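Local structure of cytoplasmic protein (Cryptococcus neoformans var. grubii serotype A, 7LPO) at residues 136-141 with 260-265; 264-269 with 421-426; 461-466 with 527-532; 522-527 with 551-556. The protein probably hydrolyses steryl beta-glucosides, splitting the sugar from the sterol, as a glycoside hydrolase of family 5. All coordinates share one frame; numbering follows the deposited sequence.

The four contacts show neighbouring parallel strands pairing, and a loop and a helix packing, in a family 5 TIM barrel. Contacts 1 and 2 come first along the chain and share strand 263-267, which pairs with strand 137-143 in contact 1 and with strand 424-427 in contact 2; their centres lie about 8 Å apart. Contacts 3 and 4 follow, with centres about 10 Å apart. Their segments alternate along the chain, Asp527 belongs to both, and Trp464 of contact 3 packs on helix 547-559 of contact 4. The two pairs do not touch: their centres are about 26 to 36 Å apart and their nearest atoms about 10 Å or more.

Contact 1: residues 136-141 with 260-265; sequences FRVFMD and DECVIG
The guanidinium of Arg137 meets the turn before strand 263-267 through NH1. The carbonyl O of Asp260 sits at the edge of the group, in its plane, 3.1 Å from Arg137 NH1, while the carbonyl O of Glu261 approaches obliquely. The Asp260 approach is too poorly angled for a hydrogen bond, and NH1 is bonded instead to the carbonyl O of His19. A bend at chi2 (-63°) turns the chain across Ile264, with Arg137 CD 4.1 Å from Ile264 CG2. The second flat group, the ring of Phe139, leads away from this strand and stacks on Phe426, leaving Phe139 CB 3.3 Å from Gly265 O.

The backbones form a parallel ladder. Val138 straddles Val263: Val138 N donates to Cys262 O (2.8 Å), and Ile264 N donates to Val138 O (2.8 Å). Further along, Met140 N donates to Gly265 O at 3.1 Å. A water donates to both Phe136 O and Glu261 O where the strands begin. On the Val138 face, Cys262 SG lies 3.8 Å from Val138 CG2, and the Met140 side chain crosses that of Val263 at about a right angle, Met140 CG 3.9 Å from Val263 CG1.

That face is covered by helix 118-133, whose Leu128 touches Val138, Met140 and Val263. Strand 98-104 flanks strand 137-143 on its other edge, as expected for consecutive parallel strands of a family 5 TIM barrel.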
loop_
_atom_site.group_PDB
_atom_site.type_symbol
_atom_site.label_atom_id
_atom_site.label_comp_id
_atom_site.label_asym_id
_atom_site.label_seq_id
_atom_site.Cartn_x
_atom_site.Cartn_y
_atom_site.Cartn_z
ATOM N N PHE A 136 13.289 -7.516 13.017
ATOM C CA PHE A 136 12.050 -7.058 12.411
ATOM C C PHE A 136 11.043 -8.193 12.280
ATOM O O PHE A 136 11.409 -9.338 12.006
ATOM C CB PHE A 136 12.314 -6.465 11.023
ATOM C CG PHE A 136 12.938 -5.120 11.062
ATOM C CD1 PHE A 136 12.182 -4.011 11.386
ATOM C CD2 PHE A 136 14.289 -4.961 10.795
ATOM C CE1 PHE A 136 12.758 -2.766 11.451
ATOM C CE2 PHE A 136 14.867 -3.721 10.848
ATOM C CZ PHE A 136 14.099 -2.616 11.180
ATOM N N ARG A 137 9.770 -7.863 12.481
ATOM C CA ARG A 137 8.676 -8.670 11.964
ATOM C C ARG A 137 8.354 -8.173 10.561
ATOM O O ARG A 137 8.485 -6.984 10.263
ATOM C CB ARG A 137 7.434 -8.581 12.853
ATOM C CG ARG A 137 7.673 -8.891 14.325
ATOM C CD ARG A 137 8.159 -10.334 14.570
ATOM N NE ARG A 137 8.049 -10.636 15.997
ATOM C CZ ARG A 137 7.721 -11.819 16.507
ATOM N NH1 ARG A 137 7.479 -12.856 15.713
ATOM N NH2 ARG A 137 7.627 -11.962 17.823
ATOM N N VAL A 138 7.944 -9.093 9.692
ATOM C CA VAL A 138 7.708 -8.784 8.287
ATOM C C VAL A 138 6.403 -9.437 7.844
ATOM O O VAL A 138 6.119 -10.584 8.212
ATOM C CB VAL A 138 8.868 -9.287 7.398
ATOM C CG1 VAL A 138 8.530 -9.082 5.931
ATOM C CG2 VAL A 138 10.183 -8.609 7.741
ATOM N N PHE A 139 5.608 -8.720 7.042
ATOM C CA PHE A 139 4.564 -9.369 6.261
ATOM C C PHE A 139 4.723 -8.977 4.796
ATOM O O PHE A 139 5.190 -7.882 4.461
ATOM C CB PHE A 139 3.136 -9.113 6.818
ATOM C CG PHE A 139 2.616 -7.720 6.666
ATOM C CD1 PHE A 139 2.984 -6.735 7.547
ATOM C CD2 PHE A 139 1.678 -7.428 5.694
ATOM C CE1 PHE A 139 2.472 -5.456 7.430
ATOM C CE2 PHE A 139 1.162 -6.157 5.566
ATOM C CZ PHE A 139 1.549 -5.171 6.442
ATOM N N MET A 140 4.409 -9.935 3.934
ATOM C CA MET A 140 4.733 -9.870 2.518
ATOM C C MET A 140 3.611 -9.198 1.738
ATOM O O MET A 140 2.434 -9.515 1.925
ATOM C CB MET A 140 4.967 -11.277 1.971
ATOM C CG MET A 140 5.935 -12.136 2.766
ATOM S SD MET A 140 7.580 -11.399 2.910
ATOM C CE MET A 140 8.284 -11.516 1.351
ATOM N N ASP A 141 3.982 -8.296 0.841
ATOM C CA ASP A 141 3.024 -7.529 0.050
ATOM C C ASP A 141 3.217 -7.849 -1.421
ATOM O O ASP A 141 4.177 -7.356 -2.041
ATOM C CB ASP A 141 3.206 -6.034 0.307
ATOM C CG ASP A 141 2.690 -5.162 -0.834
ATOM O OD1 ASP A 141 1.728 -5.561 -1.538
ATOM O OD2 ASP A 141 3.259 -4.063 -1.019
ATOM N N ASP A 260 7.079 -17.080 10.807
ATOM C CA ASP A 260 6.453 -16.825 12.102
ATOM C C ASP A 260 7.336 -16.027 13.057
ATOM O O ASP A 260 6.846 -15.114 13.732
ATOM C CB ASP A 260 6.023 -18.153 12.737
ATOM C CG ASP A 260 5.080 -18.938 11.838
ATOM O OD1 ASP A 260 4.198 -18.297 11.220
ATOM O OD2 ASP A 260 5.226 -20.182 11.730
ATOM N N GLU A 261 8.628 -16.349 13.118
ATOM C CA GLU A 261 9.544 -15.550 13.920
ATOM C C GLU A 261 9.833 -14.213 13.249
ATOM O O GLU A 261 9.956 -13.184 13.923
ATOM C CB GLU A 261 10.842 -16.318 14.156
ATOM C CG GLU A 261 11.893 -15.529 14.931
ATOM C CD GLU A 261 13.087 -16.379 15.350
ATOM O OE1 GLU A 261 13.203 -17.541 14.885
ATOM O OE2 GLU A 261 13.913 -15.882 16.145
ATOM N N CYS A 262 9.960 -14.210 11.922
ATOM C CA CYS A 262 10.175 -12.974 11.175
ATOM C C CYS A 262 9.003 -12.704 10.241
ATOM O O CYS A 262 8.280 -11.723 10.442
ATOM C CB CYS A 262 11.494 -13.050 10.408
ATOM S SG CYS A 262 11.790 -11.642 9.329
ATOM N N VAL A 263 8.784 -13.553 9.237
ATOM C CA VAL A 263 7.686 -13.394 8.289
ATOM C C VAL A 263 6.428 -13.901 8.985
ATOM O O VAL A 263 6.218 -15.103 9.109
ATOM C CB VAL A 263 7.951 -14.143 6.982
ATOM C CG1 VAL A 263 6.740 -14.044 6.063
ATOM C CG2 VAL A 263 9.203 -13.601 6.315
ATOM N N ILE A 264 5.586 -12.985 9.452
ATOM C CA ILE A 264 4.438 -13.401 10.244
ATOM C C ILE A 264 3.186 -13.651 9.415
ATOM O O ILE A 264 2.251 -14.290 9.912
ATOM C CB ILE A 264 4.142 -12.361 11.336
ATOM C CG1 ILE A 264 3.712 -11.021 10.731
ATOM C CG2 ILE A 264 5.370 -12.167 12.212
ATOM C CD1 ILE A 264 3.361 -9.946 11.794
ATOM N N GLY A 265 3.134 -13.174 8.180
ATOM C CA GLY A 265 1.934 -13.358 7.383
ATOM C C GLY A 265 2.079 -12.735 6.012
ATOM O O GLY A 265 3.134 -12.204 5.644
HETATM O O HOH W 1 12.330 -11.294 13.656
#

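Contact 2: residues 264-269 with 421-426; sequences IGWDSI and PESIHF
Two neighbouring parallel strands of the TIM barrel, 263-267 and 424-427, meet here, with Gly265 opposite Ile424 and Asp267 opposite Phe426. Ile424 N donates to Ile264 O (3.1 Å), Trp266 N to Ile424 O (3.0 Å) and Phe426 N to Trp266 O (3.0 Å); a weak bond from Ser268 N to Phe426 O ends the ladder.

The Phe426 ring turns its edge to the partner strand. Phe426 CE2 lies 3.8 Å from Gly265 CA, which carries no side chain to hold the ring off, and Phe426 CZ meets Ile264 CD1 at 3.9 Å. One ring face carries Ile424 CG2, offset toward the rim. On the opposite face of the sheet, Ser423 OG, anti to its own backbone N (chi1 175°), reaches the indole edge of Trp266 in plane, 3.2 Å from CD1. A water also joins Trp266 O to His425 ND1. Asp267 OD1 and Phe426 O, both acceptors, come within 3.0 Å; that carboxylate is held from outside, by Arg100 and Ser450.

Trp266 is clasped between helices 232-254 and 400-419, its NE1 bonded to His420, whereas Phe426 stacks on Phe139 of strand 137-143 on the other side of the sheet.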
loop_
_atom_site.group_PDB
_atom_site.type_symbol
_atom_site.label_atom_id
_atom_site.label_comp_id
_atom_site.label_asym_id
_atom_site.label_seq_id
_atom_site.Cartn_x
_atom_site.Cartn_y
_atom_site.Cartn_z
ATOM N N ILE A 264 5.586 -12.985 9.452
ATOM C CA ILE A 264 4.438 -13.401 10.244
ATOM C C ILE A 264 3.186 -13.651 9.415
ATOM O O ILE A 264 2.251 -14.290 9.912
ATOM C CB ILE A 264 4.142 -12.361 11.336
ATOM C CG1 ILE A 264 3.712 -11.021 10.731
ATOM C CG2 ILE A 264 5.370 -12.167 12.212
ATOM C CD1 ILE A 264 3.361 -9.946 11.794
ATOM N N GLY A 265 3.134 -13.174 8.180
ATOM C CA GLY A 265 1.934 -13.358 7.383
ATOM C C GLY A 265 2.079 -12.735 6.012
ATOM O O GLY A 265 3.134 -12.204 5.644
ATOM N N TRP A 266 0.981 -12.794 5.263
ATOM C CA TRP A 266 0.952 -12.350 3.880
ATOM C C TRP A 266 -0.234 -11.422 3.671
ATOM O O TRP A 266 -1.353 -11.733 4.095
ATOM C CB TRP A 266 0.875 -13.547 2.917
ATOM C CG TRP A 266 2.078 -14.433 3.001
ATOM C CD1 TRP A 266 2.390 -15.283 4.016
ATOM C CD2 TRP A 266 3.129 -14.551 2.040
ATOM N NE1 TRP A 266 3.569 -15.922 3.752
ATOM C CE2 TRP A 266 4.046 -15.492 2.543
ATOM C CE3 TRP A 266 3.378 -13.960 0.802
ATOM C CZ2 TRP A 266 5.201 -15.843 1.863
ATOM C CZ3 TRP A 266 4.525 -14.302 0.126
ATOM C CH2 TRP A 266 5.421 -15.244 0.652
ATOM N N ASP A 267 0.027 -10.276 3.042
ATOM C CA ASP A 267 -1.015 -9.395 2.542
ATOM C C ASP A 267 -1.631 -9.997 1.283
ATOM O O ASP A 267 -1.012 -10.808 0.586
ATOM C CB ASP A 267 -0.442 -8.012 2.231
ATOM C CG ASP A 267 -1.404 -6.867 2.579
ATOM O OD1 ASP A 267 -2.621 -7.102 2.745
ATOM O OD2 ASP A 267 -0.925 -5.716 2.681
ATOM N N SER A 268 -2.869 -9.602 0.997
ATOM C CA SER A 268 -3.483 -9.980 -0.267
ATOM C C SER A 268 -3.067 -8.986 -1.353
ATOM O O SER A 268 -2.365 -8.005 -1.099
ATOM C CB SER A 268 -5.000 -10.083 -0.119
ATOM O OG SER A 268 -5.569 -8.885 0.339
ATOM N N ILE A 269 -3.476 -9.261 -2.592
ATOM C CA ILE A 269 -3.037 -8.452 -3.717
ATOM C C ILE A 269 -3.294 -6.987 -3.432
ATOM O O ILE A 269 -4.394 -6.595 -3.032
ATOM C CB ILE A 269 -3.747 -8.907 -5.001
ATOM C CG1 ILE A 269 -3.255 -8.079 -6.187
ATOM C CG2 ILE A 269 -5.244 -8.801 -4.869
ATOM C CD1 ILE A 269 -3.614 -8.702 -7.531
ATOM N N PRO A 421 1.862 -22.591 7.086
ATOM C CA PRO A 421 0.682 -23.058 7.831
ATOM C C PRO A 421 0.192 -22.103 8.898
ATOM O O PRO A 421 -1.018 -22.053 9.139
ATOM C CB PRO A 421 1.155 -24.379 8.457
ATOM C CG PRO A 421 2.268 -24.848 7.577
ATOM C CD PRO A 421 2.934 -23.604 7.040
ATOM N N GLU A 422 1.084 -21.371 9.564
ATOM C CA GLU A 422 0.703 -20.446 10.626
ATOM C C GLU A 422 0.571 -19.006 10.135
ATOM O O GLU A 422 0.627 -18.070 10.943
ATOM C CB GLU A 422 1.723 -20.501 11.764
ATOM C CG GLU A 422 1.903 -21.865 12.394
ATOM C CD GLU A 422 0.684 -22.311 13.169
ATOM O OE1 GLU A 422 -0.274 -21.517 13.298
ATOM O OE2 GLU A 422 0.680 -23.466 13.641
ATOM N N SER A 423 0.396 -18.809 8.833
ATOM C CA SER A 423 0.398 -17.459 8.294
ATOM C C SER A 423 -0.780 -16.651 8.817
ATOM O O SER A 423 -1.918 -17.127 8.873
ATOM C CB SER A 423 0.354 -17.486 6.768
ATOM O OG SER A 423 0.240 -16.164 6.259
ATOM N N ILE A 424 -0.498 -15.411 9.188
ATOM C CA ILE A 424 -1.549 -14.432 9.414
ATOM C C ILE A 424 -2.032 -13.938 8.058
ATOM O O ILE A 424 -1.227 -13.559 7.201
ATOM C CB ILE A 424 -1.038 -13.275 10.289
ATOM C CG1 ILE A 424 -0.682 -13.788 11.690
ATOM C CG2 ILE A 424 -2.091 -12.194 10.395
ATOM C CD1 ILE A 424 0.068 -12.785 12.546
ATOM N N HIS A 425 -3.344 -13.971 7.850
ATOM C CA HIS A 425 -3.945 -13.379 6.662
ATOM C C HIS A 425 -4.159 -11.890 6.903
ATOM O O HIS A 425 -5.003 -11.495 7.721
ATOM C CB HIS A 425 -5.264 -14.065 6.336
ATOM C CG HIS A 425 -5.104 -15.443 5.789
ATOM N ND1 HIS A 425 -4.049 -15.800 4.978
ATOM C CD2 HIS A 425 -5.857 -16.556 5.946
ATOM C CE1 HIS A 425 -4.166 -17.074 4.648
ATOM N NE2 HIS A 425 -5.255 -17.555 5.222
ATOM N N PHE A 426 -3.373 -11.064 6.217
ATOM C CA PHE A 426 -3.561 -9.621 6.230
ATOM C C PHE A 426 -4.541 -9.288 5.119
ATOM O O PHE A 426 -4.208 -9.382 3.930
ATOM C CB PHE A 426 -2.230 -8.898 6.071
ATOM C CG PHE A 426 -1.346 -8.988 7.293
ATOM C CD1 PHE A 426 -1.449 -8.061 8.304
ATOM C CD2 PHE A 426 -0.428 -10.019 7.428
ATOM C CE1 PHE A 426 -0.651 -8.142 9.420
ATOM C CE2 PHE A 426 0.393 -10.106 8.544
ATOM C CZ PHE A 426 0.281 -9.168 9.540
HETATM O O HOH W 2 -2.959 -13.855 3.017
#

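Contact 3: residues 461-466 with 527-532; sequences TKHWNW and DMDDKK
Lys462 and Met528 make the close-packed half of this contact. Lys462, with positive phi just after helix 456-461, presents its carbonyl O to the short, weakly bonded helical turn at about 528-531, where Asp529, Asp530 and Lys531 have the positive phi of a left-handed turn: that O of Lys462 lies 3.2 Å from Met528 CA and accepts a weak hydrogen bond from Asp529 N (3.3 Å). The Met528 side chain, extended beyond CG, runs past the same carbonyl toward Trp464, bringing Met528 SD 4.0 Å from Trp464 N and CE 4.3 Å from Trp464 CB. The Lys462 chain is extended as well, and NZ forms a salt bridge of 3.1 Å with Asp527 OD2 on its syn lone pair. Gly587 O gives NZ a second acceptor, and Asp527 itself is buried.

The other half is looser and wetter. His463, partly exposed and modelled in two conformers, comes near the Asp529 carboxylate, though its exact pose there is doubtful. A water accepts from Trp464 N (3.0 Å) and donates to Asp529 OD2 (2.9 Å). Trp464 turns inward from this side onto helix 547-559, with NE1 bonded to Glu490.

The chemistry thus divides the work: a buried carboxylate whose charge is plausibly offset by the lysine ammonium, and an outer carboxylate that reaches the loop backbone through a water.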
loop_
_atom_site.group_PDB
_atom_site.type_symbol
_atom_site.label_atom_id
_atom_site.label_comp_id
_atom_site.label_asym_id
_atom_site.label_seq_id
_atom_site.Cartn_x
_atom_site.Cartn_y
_atom_site.Cartn_z
ATOM N N THR A 461 -2.878 17.359 -3.676
ATOM C CA THR A 461 -2.501 18.751 -3.895
ATOM C C THR A 461 -1.043 19.016 -3.569
ATOM O O THR A 461 -0.549 20.114 -3.873
ATOM C CB THR A 461 -3.377 19.681 -3.055
ATOM O OG1 THR A 461 -3.123 19.445 -1.664
ATOM C CG2 THR A 461 -4.851 19.439 -3.348
ATOM N N LYS A 462 -0.341 18.043 -2.972
ATOM C CA LYS A 462 1.040 18.208 -2.511
ATOM C C LYS A 462 1.209 19.555 -1.766
ATOM O O LYS A 462 2.136 20.310 -2.000
ATOM C CB LYS A 462 2.016 18.080 -3.691
ATOM C CG LYS A 462 1.842 16.723 -4.386
ATOM C CD LYS A 462 2.837 16.499 -5.490
ATOM C CE LYS A 462 2.902 15.013 -5.846
ATOM N NZ LYS A 462 3.769 14.783 -7.019
ATOM N N HIS A 463 0.272 19.787 -0.852
ATOM C CA HIS A 463 0.246 20.993 -0.033
ATOM C C HIS A 463 -0.411 20.621 1.289
ATOM O O HIS A 463 -1.401 19.884 1.313
ATOM C CB HIS A 463 -0.527 22.118 -0.735
ATOM C CG HIS A 463 -0.393 23.452 -0.073
ATOM N ND1 HIS A 463 0.495 24.413 -0.507
ATOM C CD2 HIS A 463 -1.044 23.992 0.986
ATOM C CE1 HIS A 463 0.395 25.481 0.265
ATOM N NE2 HIS A 463 -0.533 25.253 1.177
ATOM N N TRP A 464 0.149 21.118 2.384
ATOM C CA TRP A 464 -0.502 21.005 3.686
ATOM C C TRP A 464 -1.459 22.183 3.781
ATOM O O TRP A 464 -1.036 23.320 4.001
ATOM C CB TRP A 464 0.501 21.024 4.824
ATOM C CG TRP A 464 -0.166 20.983 6.161
ATOM C CD1 TRP A 464 -0.066 21.914 7.148
ATOM C CD2 TRP A 464 -1.056 19.969 6.655
ATOM N NE1 TRP A 464 -0.824 21.540 8.235
ATOM C CE2 TRP A 464 -1.443 20.351 7.959
ATOM C CE3 TRP A 464 -1.562 18.779 6.123
ATOM C CZ2 TRP A 464 -2.299 19.584 8.743
ATOM C CZ3 TRP A 464 -2.416 18.011 6.901
ATOM C CH2 TRP A 464 -2.779 18.419 8.196
ATOM N N ASN A 465 -2.750 21.923 3.589
ATOM C CA ASN A 465 -3.749 22.980 3.547
ATOM C C ASN A 465 -4.221 23.380 4.937
ATOM O O ASN A 465 -4.208 22.579 5.872
ATOM C CB ASN A 465 -4.942 22.521 2.721
ATOM C CG ASN A 465 -4.555 22.199 1.301
ATOM O OD1 ASN A 465 -4.436 21.031 0.901
ATOM N ND2 ASN A 465 -4.333 23.240 0.527
ATOM N N TRP A 466 -4.657 24.637 5.058
ATOM C CA TRP A 466 -5.258 25.137 6.288
ATOM C C TRP A 466 -6.681 24.634 6.467
ATOM O O TRP A 466 -7.307 24.926 7.492
ATOM C CB TRP A 466 -5.233 26.674 6.315
ATOM C CG TRP A 466 -5.790 27.327 5.086
ATOM C CD1 TRP A 466 -5.090 27.731 3.989
ATOM C CD2 TRP A 466 -7.160 27.660 4.830
ATOM N NE1 TRP A 466 -5.940 28.282 3.056
ATOM C CE2 TRP A 466 -7.216 28.252 3.552
ATOM C CE3 TRP A 466 -8.344 27.516 5.558
ATOM C CZ2 TRP A 466 -8.409 28.684 2.980
ATOM C CZ3 TRP A 466 -9.526 27.951 4.993
ATOM C CH2 TRP A 466 -9.553 28.523 3.713
ATOM N N ASP A 527 7.504 16.393 -1.586
ATOM C CA ASP A 527 7.750 17.373 -2.644
ATOM C C ASP A 527 6.697 18.473 -2.671
ATOM O O ASP A 527 6.273 18.911 -3.744
ATOM C CB ASP A 527 7.839 16.674 -4.001
ATOM C CG ASP A 527 6.612 15.824 -4.324
ATOM O OD1 ASP A 527 5.960 15.306 -3.391
ATOM O OD2 ASP A 527 6.315 15.646 -5.528
ATOM N N MET A 528 6.284 18.945 -1.497
ATOM C CA MET A 528 5.273 19.987 -1.406
ATOM C C MET A 528 5.801 21.323 -1.898
ATOM O O MET A 528 7.003 21.589 -1.858
ATOM C CB MET A 528 4.827 20.176 0.032
ATOM C CG MET A 528 4.246 18.975 0.672
ATOM S SD MET A 528 3.802 19.400 2.348
ATOM C CE MET A 528 2.777 17.982 2.759
ATOM N N ASP A 529 4.875 22.179 -2.342
ATOM C CA ASP A 529 5.170 23.594 -2.586
ATOM C C ASP A 529 6.223 23.764 -3.677
ATOM O O ASP A 529 7.137 24.586 -3.562
ATOM C CB ASP A 529 5.618 24.282 -1.295
ATOM C CG ASP A 529 4.562 24.210 -0.202
ATOM O OD1 ASP A 529 3.397 24.551 -0.489
ATOM O OD2 ASP A 529 4.889 23.799 0.937
ATOM N N ASP A 530 6.085 22.984 -4.749
ATOM C CA ASP A 530 7.021 23.033 -5.862
ATOM C C ASP A 530 8.447 22.784 -5.380
ATOM O O ASP A 530 9.406 23.359 -5.898
ATOM C CB ASP A 530 6.918 24.365 -6.605
ATOM C CG ASP A 530 5.528 24.611 -7.169
ATOM O OD1 ASP A 530 4.899 23.649 -7.661
ATOM O OD2 ASP A 530 5.061 25.769 -7.117
ATOM N N LYS A 531 8.580 21.909 -4.379
ATOM C CA LYS A 531 9.878 21.452 -3.887
ATOM C C LYS A 531 10.667 22.590 -3.239
ATOM O O LYS A 531 11.899 22.642 -3.322
ATOM C CB LYS A 531 10.679 20.799 -5.010
ATOM C CG LYS A 531 9.939 19.673 -5.725
ATOM C CD LYS A 531 10.846 18.957 -6.729
ATOM C CE LYS A 531 10.142 17.774 -7.380
ATOM N NZ LYS A 531 11.076 17.041 -8.309
ATOM N N LYS A 532 9.950 23.493 -2.564
ATOM C CA LYS A 532 10.610 24.595 -1.873
ATOM C C LYS A 532 11.597 24.082 -0.833
ATOM O O LYS A 532 12.666 24.675 -0.636
ATOM C CB LYS A 532 9.563 25.498 -1.224
ATOM C CG LYS A 532 10.120 26.724 -0.529
ATOM C CD LYS A 532 8.970 27.611 -0.040
ATOM C CE LYS A 532 9.473 28.860 0.666
ATOM N NZ LYS A 532 10.202 29.766 -0.273
HETATM O O HOH W 3 2.355 23.164 2.191
#

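Contact 4: residues 522-527 with 551-556; sequences IGIPYD and KAMDCS
Past strand 518-522 the backbone runs extended alongside helix 547-559, coming nearest where Ile524 CA and Met553 CA are 6.0 Å apart. The helix is the return element between strand 518-522 and the parallel strand 567-570, a beta-alpha-beta crossover of the family's TIM barrel, so the contact packs the first loop of that unit against its own helix.

Ile524 is the central side chain and points toward the helix. With CG1 between the backbone N and the carbonyl carbon (chi1 58°), its two branches diverge: Ile524 CG1 goes to Met553 SD, 3.7 Å away, and Ile524 CG2 to Ala552 CB, at 4.0 Å. The end of the first branch, Ile524 CD1, lies 3.9 Å above the centre of the Tyr526 ring, so this isoleucine supports the tyrosine as well as the helix. Tyr526 in turn brings OH within 3.9 Å of Met553 SD. Met553 CG is anti to the backbone N (chi1 -172°), and the bend at chi2 (79°) brings the sulfur beside both residues. One turn further along the helix, Ile522 CD1 rests against Ser556, 4.0 Å from its CB.

Helix 662-665 closes in behind, with Phe665 touching both Tyr526 and Met553, and Arg660 makes a cation-pi contact with the Tyr526 ring. Polar joining of the two segments falls to one water, which donates to Gly523 O and to Ser556 OG, 2.7 Å from each.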
loop_
_atom_site.group_PDB
_atom_site.type_symbol
_atom_site.label_atom_id
_atom_site.label_comp_id
_atom_site.label_asym_id
_atom_site.label_seq_id
_atom_site.Cartn_x
_atom_site.Cartn_y
_atom_site.Cartn_z
ATOM N N ILE A 522 0.331 4.336 4.901
ATOM C CA ILE A 522 -0.062 5.687 5.294
ATOM C C ILE A 522 1.166 6.565 5.124
ATOM O O ILE A 522 2.292 6.119 5.367
ATOM C CB ILE A 522 -0.617 5.722 6.740
ATOM C CG1 ILE A 522 -1.000 7.152 7.145
ATOM C CG2 ILE A 522 0.379 5.155 7.736
ATOM C CD1 ILE A 522 -1.917 7.213 8.346
ATOM N N GLY A 523 0.957 7.792 4.650
ATOM C CA GLY A 523 2.088 8.678 4.408
ATOM C C GLY A 523 1.667 9.997 3.798
ATOM O O GLY A 523 0.483 10.252 3.571
ATOM N N ILE A 524 2.669 10.832 3.527
ATOM C CA ILE A 524 2.456 12.179 2.990
ATOM C C ILE A 524 3.521 12.482 1.948
ATOM O O ILE A 524 4.598 11.872 1.939
ATOM C CB ILE A 524 2.491 13.266 4.087
ATOM C CG1 ILE A 524 3.826 13.232 4.837
ATOM C CG2 ILE A 524 1.351 13.078 5.089
ATOM C CD1 ILE A 524 4.825 14.299 4.425
ATOM N N PRO A 525 3.246 13.441 1.059
ATOM C CA PRO A 525 4.244 13.833 0.046
ATOM C C PRO A 525 5.238 14.863 0.570
ATOM O O PRO A 525 4.861 15.861 1.190
ATOM C CB PRO A 525 3.391 14.421 -1.081
ATOM C CG PRO A 525 2.194 15.024 -0.336
ATOM C CD PRO A 525 1.932 14.078 0.832
ATOM N N TYR A 526 6.513 14.631 0.281
ATOM C CA TYR A 526 7.572 15.531 0.708
ATOM C C TYR A 526 7.903 16.595 -0.330
ATOM O O TYR A 526 8.513 17.614 0.020
ATOM C CB TYR A 526 8.834 14.728 1.050
ATOM C CG TYR A 526 8.765 14.088 2.417
ATOM C CD1 TYR A 526 9.138 14.788 3.548
ATOM C CD2 TYR A 526 8.302 12.792 2.580
ATOM C CE1 TYR A 526 9.063 14.214 4.807
ATOM C CE2 TYR A 526 8.220 12.211 3.844
ATOM C CZ TYR A 526 8.607 12.936 4.944
ATOM O OH TYR A 526 8.566 12.375 6.184
ATOM N N ASP A 527 7.504 16.393 -1.586
ATOM C CA ASP A 527 7.750 17.373 -2.644
ATOM C C ASP A 527 6.697 18.473 -2.671
ATOM O O ASP A 527 6.273 18.911 -3.744
ATOM C CB ASP A 527 7.839 16.674 -4.001
ATOM C CG ASP A 527 6.612 15.824 -4.324
ATOM O OD1 ASP A 527 5.960 15.306 -3.391
ATOM O OD2 ASP A 527 6.315 15.646 -5.528
ATOM N N LYS A 551 4.016 18.968 9.888
ATOM C CA LYS A 551 2.634 19.043 10.356
ATOM C C LYS A 551 1.767 17.985 9.682
ATOM O O LYS A 551 0.987 17.287 10.343
ATOM C CB LYS A 551 2.064 20.439 10.100
ATOM C CG LYS A 551 2.705 21.556 10.910
ATOM C CD LYS A 551 1.931 22.855 10.727
ATOM C CE LYS A 551 2.834 24.072 10.727
ATOM N NZ LYS A 551 3.693 24.133 11.946
ATOM N N ALA A 552 1.866 17.868 8.356
ATOM C CA ALA A 552 1.073 16.869 7.644
ATOM C C ALA A 552 1.370 15.471 8.162
ATOM O O ALA A 552 0.454 14.705 8.486
ATOM C CB ALA A 552 1.350 16.957 6.141
ATOM N N MET A 553 2.653 15.116 8.235
ATOM C CA MET A 553 3.072 13.823 8.765
ATOM C C MET A 553 2.534 13.602 10.179
ATOM O O MET A 553 1.999 12.537 10.489
ATOM C CB MET A 553 4.600 13.745 8.771
ATOM C CG MET A 553 5.186 12.394 9.109
ATOM S SD MET A 553 5.144 11.237 7.706
ATOM C CE MET A 553 4.067 10.052 8.307
ATOM N N ASP A 554 2.709 14.604 11.046
ATOM C CA ASP A 554 2.291 14.470 12.444
ATOM C C ASP A 554 0.781 14.317 12.578
ATOM O O ASP A 554 0.314 13.601 13.469
ATOM C CB ASP A 554 2.786 15.688 13.232
ATOM C CG ASP A 554 2.497 15.590 14.716
ATOM O OD1 ASP A 554 2.729 14.524 15.317
ATOM O OD2 ASP A 554 2.034 16.595 15.292
ATOM N N CYS A 555 0.005 14.966 11.708
ATOM C CA CYS A 555 -1.443 14.766 11.706
ATOM C C CYS A 555 -1.803 13.326 11.342
ATOM O O CYS A 555 -2.629 12.688 12.008
ATOM C CB CYS A 555 -2.100 15.742 10.734
ATOM S SG CYS A 555 -3.855 15.435 10.486
ATOM N N SER A 556 -1.175 12.785 10.298
ATOM C CA SER A 556 -1.465 11.406 9.920
ATOM C C SER A 556 -1.005 10.433 10.998
ATOM O O SER A 556 -1.699 9.449 11.286
ATOM C CB SER A 556 -0.807 11.073 8.581
ATOM O OG SER A 556 -1.651 11.463 7.517
HETATM O O HOH W 4 -1.733 10.302 5.033
#